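Local coordinates for PA14 domain-containing protein (Clostridium clariflavum, PDB 6QDI), which probably senses plant-biomass polysaccharides outside the cell through two calcium-binding PA14 domains of an RsgI-like membrane anti-sigma factor, at residues P55-E60 with S125-R130; D213-V218 with A245-I250; L226-Q231 with V258-L263. One frame throughout, in Å; residues are numbered along the deposited sequence.

Contact 1: residues P55-E60 with S125-R130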
loop_
_atom_site.group_PDB
_atom_site.type_symbol
_atom_site.label_atom_id
_atom_site.label_comp_id
_atom_site.label_asym_id
_atom_site.label_seq_id
_atom_site.Cartn_x
_atom_site.Cartn_y
_atom_site.Cartn_z
ATOM N N PRO A 55 -19.258 -0.237 23.426
ATOM C CA PRO A 55 -20.529 0.472 23.437
ATOM C C PRO A 55 -21.027 0.705 24.856
ATOM O O PRO A 55 -20.702 -0.060 25.761
ATOM C CB PRO A 55 -21.480 -0.490 22.736
ATOM C CG PRO A 55 -20.892 -1.834 23.026
ATOM C CD PRO A 55 -19.408 -1.644 23.043
ATOM N N LEU A 56 -21.845 1.731 25.007
ATOM C CA LEU A 56 -22.389 2.076 26.302
ATOM C C LEU A 56 -23.653 1.271 26.616
ATOM O O LEU A 56 -24.000 1.164 27.794
ATOM C CB LEU A 56 -22.717 3.586 26.390
ATOM C CG LEU A 56 -21.585 4.547 26.736
ATOM C CD1 LEU A 56 -20.484 4.508 25.706
ATOM C CD2 LEU A 56 -22.099 5.963 26.909
ATOM N N TYR A 57 -24.384 0.785 25.615
ATOM C CA TYR A 57 -25.704 0.172 25.798
ATOM C C TYR A 57 -25.802 -1.217 25.202
ATOM O O TYR A 57 -25.059 -1.546 24.256
ATOM C CB TYR A 57 -26.786 1.067 25.177
ATOM C CG TYR A 57 -26.678 2.531 25.619
ATOM C CD1 TYR A 57 -27.102 2.932 26.866
ATOM C CD2 TYR A 57 -26.131 3.503 24.765
ATOM C CE1 TYR A 57 -26.989 4.263 27.277
ATOM C CE2 TYR A 57 -26.009 4.829 25.156
ATOM C CZ TYR A 57 -26.435 5.208 26.400
ATOM O OH TYR A 57 -26.333 6.525 26.790
ATOM N N SER A 58 -26.706 -2.034 25.762
ATOM C CA SER A 58 -27.098 -3.345 25.213
ATOM C C SER A 58 -28.230 -3.188 24.200
ATOM O O SER A 58 -29.408 -3.274 24.513
ATOM C CB SER A 58 -27.441 -4.350 26.324
ATOM O OG SER A 58 -26.301 -4.563 27.130
ATOM N N GLU A 59 -27.828 -2.834 22.973
ATOM C CA GLU A 59 -28.744 -2.383 21.936
ATOM C C GLU A 59 -28.206 -2.766 20.565
ATOM O O GLU A 59 -27.010 -3.087 20.409
ATOM C CB GLU A 59 -28.921 -0.839 22.023
ATOM C CG GLU A 59 -29.672 -0.399 23.262
ATOM C CD GLU A 59 -29.879 1.102 23.400
ATOM O OE1 GLU A 59 -29.290 1.882 22.623
ATOM O OE2 GLU A 59 -30.616 1.494 24.343
ATOM N N GLU A 60 -29.108 -2.772 19.584
ATOM C CA GLU A 60 -28.711 -2.848 18.166
ATOM C C GLU A 60 -28.089 -1.514 17.768
ATOM O O GLU A 60 -28.769 -0.476 17.743
ATOM C CB GLU A 60 -29.878 -3.185 17.248
ATOM C CG GLU A 60 -29.397 -3.493 15.850
ATOM C CD GLU A 60 -30.487 -3.912 14.902
ATOM O OE1 GLU A 60 -31.531 -3.223 14.861
ATOM O OE2 GLU A 60 -30.272 -4.886 14.138
ATOM N N SER A 125 -27.734 4.222 18.165
ATOM C CA SER A 125 -28.579 3.157 18.705
ATOM C C SER A 125 -29.792 3.826 19.329
ATOM O O SER A 125 -29.888 5.062 19.334
ATOM C CB SER A 125 -27.796 2.340 19.717
ATOM O OG SER A 125 -27.558 3.017 20.947
ATOM N N ALA A 126 -30.686 3.058 19.924
ATOM C CA ALA A 126 -31.857 3.671 20.583
ATOM C C ALA A 126 -31.459 4.736 21.568
ATOM O O ALA A 126 -32.103 5.820 21.608
ATOM C CB ALA A 126 -32.684 2.610 21.245
ATOM N N SER A 127 -30.398 4.504 22.328
ATOM C CA SER A 127 -29.937 5.449 23.344
ATOM C C SER A 127 -28.715 6.278 22.952
ATOM O O SER A 127 -28.243 7.103 23.734
ATOM C CB SER A 127 -29.627 4.688 24.634
ATOM O OG SER A 127 -30.770 3.958 25.073
ATOM N N THR A 128 -28.157 6.021 21.761
ATOM C CA THR A 128 -26.976 6.739 21.262
ATOM C C THR A 128 -27.387 7.627 20.106
ATOM O O THR A 128 -27.679 7.124 18.997
ATOM C CB THR A 128 -25.895 5.773 20.766
ATOM O OG1 THR A 128 -25.617 4.815 21.788
ATOM C CG2 THR A 128 -24.605 6.512 20.388
ATOM N N VAL A 129 -27.425 8.944 20.330
ATOM C CA VAL A 129 -27.690 9.865 19.245
ATOM C C VAL A 129 -26.559 9.732 18.211
ATOM O O VAL A 129 -25.383 9.625 18.564
ATOM C CB VAL A 129 -27.798 11.305 19.787
ATOM C CG1 VAL A 129 -27.925 12.309 18.651
ATOM C CG2 VAL A 129 -28.985 11.423 20.753
ATOM N N ARG A 130 -26.940 9.766 16.953
ATOM C CA ARG A 130 -25.960 9.582 15.884
ATOM C C ARG A 130 -24.814 10.550 16.053
ATOM O O ARG A 130 -24.989 11.756 16.220
ATOM C CB ARG A 130 -26.577 9.785 14.561
ATOM C CG ARG A 130 -25.591 9.675 13.408
ATOM C CD ARG A 130 -26.273 9.687 12.079
ATOM N NE ARG A 130 -25.288 9.710 10.994
ATOM C CZ ARG A 130 -25.551 9.453 9.726
ATOM N NH1 ARG A 130 -26.776 9.171 9.312
ATOM N NH2 ARG A 130 -24.583 9.499 8.841
HETATM O O HOH W 1 -29.267 8.234 25.974
HETATM O O HOH W 2 -30.980 0.291 19.116
#

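Contact 2: residues D213-V218 with A245-I250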
loop_
_atom_site.group_PDB
_atom_site.type_symbol
_atom_site.label_atom_id
_atom_site.label_comp_id
_atom_site.label_asym_id
_atom_site.label_seq_id
_atom_site.Cartn_x
_atom_site.Cartn_y
_atom_site.Cartn_z
ATOM N N ASP A 213 21.529 -19.412 -4.085
ATOM C CA ASP A 213 20.771 -19.241 -5.304
ATOM C C ASP A 213 19.545 -18.361 -5.081
ATOM O O ASP A 213 18.832 -18.529 -4.091
ATOM C CB ASP A 213 20.299 -20.585 -5.872
ATOM C CG ASP A 213 21.359 -21.331 -6.683
ATOM O OD1 ASP A 213 22.568 -21.072 -6.585
ATOM O OD2 ASP A 213 20.967 -22.197 -7.473
ATOM N N TYR A 214 19.353 -17.427 -6.014
ATOM C CA TYR A 214 18.261 -16.458 -5.965
ATOM C C TYR A 214 17.428 -16.545 -7.227
ATOM O O TYR A 214 17.931 -16.802 -8.301
ATOM C CB TYR A 214 18.798 -15.047 -5.811
ATOM C CG TYR A 214 19.473 -14.773 -4.493
ATOM C CD1 TYR A 214 20.738 -15.292 -4.208
ATOM C CD2 TYR A 214 18.896 -13.950 -3.545
ATOM C CE1 TYR A 214 21.353 -15.039 -2.997
ATOM C CE2 TYR A 214 19.501 -13.668 -2.361
ATOM C CZ TYR A 214 20.751 -14.211 -2.070
ATOM O OH TYR A 214 21.340 -13.933 -0.854
ATOM N N VAL A 215 16.146 -16.231 -7.076
ATOM C CA VAL A 215 15.233 -15.998 -8.205
ATOM C C VAL A 215 14.595 -14.628 -7.986
ATOM O O VAL A 215 14.165 -14.334 -6.895
ATOM C CB VAL A 215 14.140 -17.104 -8.260
ATOM C CG1 VAL A 215 13.083 -16.773 -9.293
ATOM C CG2 VAL A 215 14.791 -18.452 -8.594
ATOM N N PHE A 216 14.527 -13.841 -9.057
ATOM C CA PHE A 216 13.814 -12.562 -9.021
ATOM C C PHE A 216 12.456 -12.705 -9.703
ATOM O O PHE A 216 12.337 -13.352 -10.751
ATOM C CB PHE A 216 14.624 -11.476 -9.713
ATOM C CG PHE A 216 15.918 -11.218 -9.048
ATOM C CD1 PHE A 216 15.987 -10.324 -7.994
ATOM C CD2 PHE A 216 17.073 -11.809 -9.459
ATOM C CE1 PHE A 216 17.180 -10.048 -7.351
ATOM C CE2 PHE A 216 18.267 -11.563 -8.811
ATOM C CZ PHE A 216 18.317 -10.686 -7.738
ATOM N N TYR A 217 11.458 -12.082 -9.094
ATOM C CA TYR A 217 10.083 -12.072 -9.599
ATOM C C TYR A 217 9.685 -10.633 -9.849
ATOM O O TYR A 217 9.823 -9.767 -8.978
ATOM C CB TYR A 217 9.118 -12.669 -8.601
ATOM C CG TYR A 217 9.371 -14.117 -8.233
ATOM C CD1 TYR A 217 10.307 -14.503 -7.298
ATOM C CD2 TYR A 217 8.646 -15.111 -8.857
ATOM C CE1 TYR A 217 10.503 -15.862 -7.011
ATOM C CE2 TYR A 217 8.834 -16.444 -8.556
ATOM C CZ TYR A 217 9.770 -16.800 -7.632
ATOM O OH TYR A 217 10.015 -18.122 -7.306
ATOM N N VAL A 218 9.117 -10.384 -11.019
ATOM C CA VAL A 218 8.543 -9.074 -11.320
ATOM C C VAL A 218 7.069 -9.285 -11.601
ATOM O O VAL A 218 6.691 -10.004 -12.546
ATOM C CB VAL A 218 9.223 -8.432 -12.530
ATOM C CG1 VAL A 218 8.579 -7.114 -12.893
ATOM C CG2 VAL A 218 10.680 -8.209 -12.227
ATOM N N ALA A 245 6.418 -12.542 -13.953
ATOM C CA ALA A 245 7.482 -13.251 -14.650
ATOM C C ALA A 245 8.622 -13.442 -13.663
ATOM O O ALA A 245 8.751 -12.694 -12.679
ATOM C CB ALA A 245 7.962 -12.448 -15.858
ATOM N N LYS A 246 9.485 -14.401 -13.935
ATOM C CA LYS A 246 10.607 -14.678 -13.062
ATOM C C LYS A 246 11.859 -14.997 -13.851
ATOM O O LYS A 246 11.800 -15.437 -15.013
ATOM C CB LYS A 246 10.292 -15.786 -12.101
ATOM C CG LYS A 246 10.049 -17.161 -12.716
ATOM C CD LYS A 246 9.642 -18.196 -11.656
ATOM C CE LYS A 246 9.258 -19.569 -12.195
ATOM N NZ LYS A 246 10.040 -20.048 -13.358
ATOM N N THR A 247 12.986 -14.783 -13.179
ATOM C CA THR A 247 14.270 -15.225 -13.719
ATOM C C THR A 247 14.446 -16.724 -13.467
ATOM O O THR A 247 13.760 -17.314 -12.640
ATOM C CB THR A 247 15.450 -14.444 -13.105
ATOM O OG1 THR A 247 15.584 -14.742 -11.716
ATOM C CG2 THR A 247 15.262 -12.943 -13.282
ATOM N N GLU A 248 15.447 -17.291 -14.117
ATOM C CA GLU A 248 16.012 -18.549 -13.672
ATOM C C GLU A 248 16.737 -18.324 -12.342
ATOM O O GLU A 248 16.993 -17.194 -11.934
ATOM C CB GLU A 248 16.991 -19.091 -14.720
ATOM C CG GLU A 248 16.349 -19.335 -16.060
ATOM C CD GLU A 248 15.223 -20.305 -15.933
ATOM O OE1 GLU A 248 15.473 -21.446 -15.489
ATOM O OE2 GLU A 248 14.076 -19.931 -16.250
ATOM N N ALA A 249 17.068 -19.403 -11.649
ATOM C CA ALA A 249 17.921 -19.308 -10.466
ATOM C C ALA A 249 19.316 -18.839 -10.841
ATOM O O ALA A 249 19.871 -19.254 -11.895
ATOM C CB ALA A 249 17.996 -20.634 -9.749
ATOM N N ILE A 250 19.890 -17.980 -10.004
ATOM C CA ILE A 250 21.193 -17.412 -10.234
ATOM C C ILE A 250 21.985 -17.593 -8.940
ATOM O O ILE A 250 21.512 -17.230 -7.858
ATOM C CB ILE A 250 21.098 -15.913 -10.584
ATOM C CG1 ILE A 250 20.180 -15.678 -11.797
ATOM C CG2 ILE A 250 22.508 -15.380 -10.825
ATOM C CD1 ILE A 250 19.813 -14.229 -12.014
#

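Contact 3: residues L226-Q231 with V258-L263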
loop_
_atom_site.group_PDB
_atom_site.type_symbol
_atom_site.label_atom_id
_atom_site.label_comp_id
_atom_site.label_asym_id
_atom_site.label_seq_id
_atom_site.Cartn_x
_atom_site.Cartn_y
_atom_site.Cartn_z
ATOM N N LEU A 226 13.286 -6.471 -17.148
ATOM C CA LEU A 226 14.309 -6.529 -16.122
ATOM C C LEU A 226 15.655 -6.925 -16.695
ATOM O O LEU A 226 15.807 -8.010 -17.287
ATOM C CB LEU A 226 13.957 -7.557 -15.040
ATOM C CG LEU A 226 14.946 -7.659 -13.888
ATOM C CD1 LEU A 226 14.913 -6.419 -12.996
ATOM C CD2 LEU A 226 14.642 -8.885 -13.039
ATOM N N TRP A 227 16.632 -6.048 -16.479
ATOM C CA TRP A 227 18.041 -6.263 -16.837
ATOM C C TRP A 227 18.821 -6.525 -15.553
ATOM O O TRP A 227 18.746 -5.751 -14.596
ATOM C CB TRP A 227 18.613 -5.012 -17.502
ATOM C CG TRP A 227 17.991 -4.672 -18.798
ATOM C CD1 TRP A 227 16.798 -4.044 -19.031
ATOM C CD2 TRP A 227 18.533 -4.970 -20.108
ATOM N NE1 TRP A 227 16.593 -3.896 -20.385
ATOM C CE2 TRP A 227 17.636 -4.448 -21.070
ATOM C CE3 TRP A 227 19.706 -5.580 -20.556
ATOM C CZ2 TRP A 227 17.860 -4.564 -22.446
ATOM C CZ3 TRP A 227 19.944 -5.677 -21.916
ATOM C CH2 TRP A 227 19.023 -5.163 -22.846
ATOM N N ILE A 228 19.574 -7.616 -15.541
ATOM C CA ILE A 228 20.406 -8.031 -14.410
ATOM C C ILE A 228 21.807 -8.207 -14.992
ATOM O O ILE A 228 22.013 -9.040 -15.900
ATOM C CB ILE A 228 19.869 -9.377 -13.822
ATOM C CG1 ILE A 228 18.527 -9.176 -13.134
ATOM C CG2 ILE A 228 20.887 -10.033 -12.960
ATOM C CD1 ILE A 228 18.528 -8.313 -11.911
ATOM N N ASP A 229 22.752 -7.415 -14.499
ATOM C CA ASP A 229 24.113 -7.441 -15.040
ATOM C C ASP A 229 24.133 -7.325 -16.551
ATOM O O ASP A 229 24.879 -7.990 -17.266
ATOM C CB ASP A 229 24.907 -8.628 -14.517
ATOM C CG ASP A 229 25.248 -8.502 -13.047
ATOM O OD1 ASP A 229 25.382 -7.356 -12.550
ATOM O OD2 ASP A 229 25.419 -9.562 -12.384
ATOM N N ARG A 230 23.293 -6.417 -17.071
ATOM C CA ARG A 230 23.215 -6.067 -18.500
ATOM C C ARG A 230 22.784 -7.229 -19.383
ATOM O O ARG A 230 23.028 -7.202 -20.584
ATOM C CB ARG A 230 24.491 -5.398 -18.990
ATOM C CG ARG A 230 24.821 -4.215 -18.135
ATOM C CD ARG A 230 25.967 -3.410 -18.708
ATOM N NE ARG A 230 26.350 -2.397 -17.763
ATOM C CZ ARG A 230 27.489 -1.727 -17.862
ATOM N NH1 ARG A 230 28.257 -1.790 -18.967
ATOM N NH2 ARG A 230 27.845 -0.959 -16.862
ATOM N N GLN A 231 22.052 -8.173 -18.793
ATOM C CA GLN A 231 21.359 -9.234 -19.539
ATOM C C GLN A 231 19.870 -9.049 -19.352
ATOM O O GLN A 231 19.397 -8.823 -18.213
ATOM C CB GLN A 231 21.766 -10.598 -18.988
ATOM C CG GLN A 231 23.246 -10.906 -19.136
ATOM C CD GLN A 231 23.680 -11.064 -20.577
ATOM O OE1 GLN A 231 22.931 -11.538 -21.435
ATOM N NE2 GLN A 231 24.907 -10.660 -20.855
ATOM N N VAL A 258 24.834 -6.698 -8.012
ATOM C CA VAL A 258 24.133 -7.068 -9.228
ATOM C C VAL A 258 23.557 -5.802 -9.823
ATOM O O VAL A 258 22.740 -5.124 -9.197
ATOM C CB VAL A 258 23.015 -8.114 -8.906
ATOM C CG1 VAL A 258 22.214 -8.423 -10.133
ATOM C CG2 VAL A 258 23.597 -9.339 -8.227
ATOM N N GLU A 259 23.991 -5.430 -11.014
ATOM C CA GLU A 259 23.490 -4.210 -11.680
ATOM C C GLU A 259 22.051 -4.440 -12.120
ATOM O O GLU A 259 21.753 -5.441 -12.742
ATOM C CB GLU A 259 24.374 -3.865 -12.861
ATOM C CG GLU A 259 24.109 -2.491 -13.460
ATOM C CD GLU A 259 25.031 -2.192 -14.654
ATOM O OE1 GLU A 259 24.589 -1.765 -15.763
ATOM O OE2 GLU A 259 26.198 -2.366 -14.539
ATOM N N VAL A 260 21.154 -3.496 -11.803
ATOM C CA VAL A 260 19.745 -3.657 -12.147
ATOM C C VAL A 260 19.248 -2.467 -12.930
ATOM O O VAL A 260 19.484 -1.303 -12.555
ATOM C CB VAL A 260 18.887 -3.922 -10.906
ATOM C CG1 VAL A 260 18.959 -2.867 -9.846
ATOM C CG2 VAL A 260 17.442 -4.226 -11.252
ATOM N N MET A 261 18.462 -2.778 -13.962
ATOM C CA MET A 261 17.630 -1.769 -14.641
ATOM C C MET A 261 16.259 -2.411 -14.787
ATOM O O MET A 261 16.113 -3.467 -15.410
ATOM C CB MET A 261 18.193 -1.377 -15.999
ATOM C CG MET A 261 17.339 -0.328 -16.706
ATOM S SD MET A 261 17.957 0.172 -18.302
ATOM C CE MET A 261 19.488 0.912 -17.914
ATOM N N LEU A 262 15.255 -1.781 -14.171
ATOM C CA LEU A 262 13.882 -2.267 -14.198
ATOM C C LEU A 262 13.061 -1.196 -14.882
ATOM O O LEU A 262 12.991 -0.044 -14.412
ATOM C CB LEU A 262 13.382 -2.576 -12.795
ATOM C CG LEU A 262 11.932 -2.984 -12.663
ATOM C CD1 LEU A 262 11.607 -4.240 -13.397
ATOM C CD2 LEU A 262 11.568 -3.113 -11.204
ATOM N N LEU A 263 12.454 -1.560 -16.007
ATOM C CA LEU A 263 11.601 -0.650 -16.780
ATOM C C LEU A 263 10.157 -1.097 -16.592
ATOM O O LEU A 263 9.876 -2.283 -16.580
ATOM C CB LEU A 263 11.951 -0.707 -18.278
ATOM C CG LEU A 263 13.367 -0.327 -18.723
ATOM C CD1 LEU A 263 13.980 0.780 -17.886
ATOM C CD2 LEU A 263 14.337 -1.498 -18.742
HETATM O O HOH W 3 21.603 -4.600 -15.661
#

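Contact 1: residues P55-E60 with S125-R130
Tyr57 lays one face of its ring over Ser127 CB, which stands 3.5 Å from the ring centroid and only 3° off the ring normal, a CH-pi contact centred on the ring. The opposite face is backed near its rim by Leu56 CB of its own segment, while Thr128 OG1 comes to the ring edge, 3.3 Å from CD2 of Tyr57. Beside this CH-pi contact, the carboxylate of Glu59 is gripped by three donors. Its OE1 accepts from Ser125 OG at 2.7 Å, approached almost in line with the C-O bond, and from the backbone N of Ser127 at 2.9 Å, met on the syn side and 21° out of the carboxylate plane. The other oxygen, Glu59 OE2, takes the hydroxyl of Ser127 on its syn lone pair (OG to OE2 2.6 Å). Ser127 thus spans both carboxylate oxygens. A water joins Glu60 O to Ala126 N. The site lies at the surface of the first PA14 domain, where the entrance to strand 59-68 meets the turn after strand 117-125; Tyr61 packs against Ser125 and Thr128. Three donors shared by two oxygens fix the carboxylate's rotation and would be expected to favour its ionised form.

Contact 2: residues D213-V218 with A245-I250
Thr247 OG1 is held from two directions: it accepts the backbone N-H of Phe216 across the contact (N to OG1 3.0 Å, 171° at the hydrogen) and donates to the carbonyl O of Glu248 at 2.8 Å. The hydroxyl can reach both because chi1 of 67° sets it between its own backbone N and carbonyl carbon, directed at strand 212-220. Thr247 N in turn bonds to Phe216 O at 2.9 Å, so one threonine serves both the N-H and the C=O of Phe216, its side chain replacing the carbonyl that regular pairing would supply. Thr247 CG2 also rests against Phe216 CB.

This side-chain bond marks a break in the pairing within the antiparallel sheet of the second PA14 domain, a beta-sandwich fold. Val218 pairs with Ala245 and Tyr217 with Lys246, but Tyr214 pairs with Ile250, a register shift of one residue taken up by the irregular backbone around Thr247 to Ala249. Regular pairing resumes with Tyr214 N to Ile250 O at 2.8 Å. In the irregular part Val215 straddles the neighbouring strand: CG1, anti to the backbone N at a chi1 of 172°, approaches Thr247 O at 3.5 Å, while CG2 packs on Ala249, reaching its CA at 3.7 Å.

Tyr217 and Lys246 run side by side in the same direction on one face, the lysine CD lying 3.7 Å from CE2 of the tyrosine, oblique to the ring. Glu278 bonds the Tyr217 OH, and Arg284 makes a cation-pi contact with the ring. Val218 and Ala245 turn to the other face, where both meet Ile234 of the facing sheet, and the Phe216 side chain touches Trp277 of strand 271-279.

Contact 3: residues L226-Q231 with V258-L263
Asp229 uses a side-chain oxygen where a backbone carbonyl would normally continue the pairing: its OD1 accepts Glu259 N at 2.8 Å, from above the carboxylate plane, while Asp229 N gives its hydrogen to Glu259 O at 2.8 Å. The type I' turn Ile228 to Gln231 closes the hairpin of strands 223-228 and 231-240, beside strand 257-266 in the second PA14 beta-sandwich. The axes of strand pieces 226-228 and 258-263 run 174° apart, and Trp227 with Met261 forms the hydrogen-bonded pair. Along the strands from the turn, Ile228 CG2 meets Val258 CG1 at 3.5 Å, and Leu226 CD1 touches both Val260 CG2 and Leu262 CD1 on the same inward face. Trp227 and Met261 occupy the other face, with the sulfur oblique to the five-membered ring, a Met-aromatic contact. A water links Arg230 N to Glu259 O. Next to this water the extended side chains of Arg230 and Glu259 form a side-on salt bridge, their flat groups 57° apart: NE of Arg230 reaches OE1 of Glu259 at 2.7 Å and 176°, and Arg230 NH2 donates to the syn lone pair of Glu259 OE2 at 3.2 Å, a longer and more bent bond.

Contact 1 belongs to the first PA14 domain and contacts 2 and 3 to the second, on opposite sides of the chain's centre; the centres of contacts 1 and 2 lie about 55 Å apart, those of 1 and 3 about 60 Å. Contacts 2 and 3, with centres about 12 Å apart, alternate along the chain: contact 2 joins 212-220 to 242-252, and contact 3 joins the strands that follow each, 223-228 and 257-266. They meet in the sandwich core, where Leu226 CD2 touches Val218 CG2 and Thr247 CG2, both at 4.1 Å. A calcium ion lies about 13 Å from the Val218 side chain, and the Leu263 side chain is about 12 Å from that of the calcium ligand Asp222; no contact includes a calcium ligand, and contact 1 lies away from these sites.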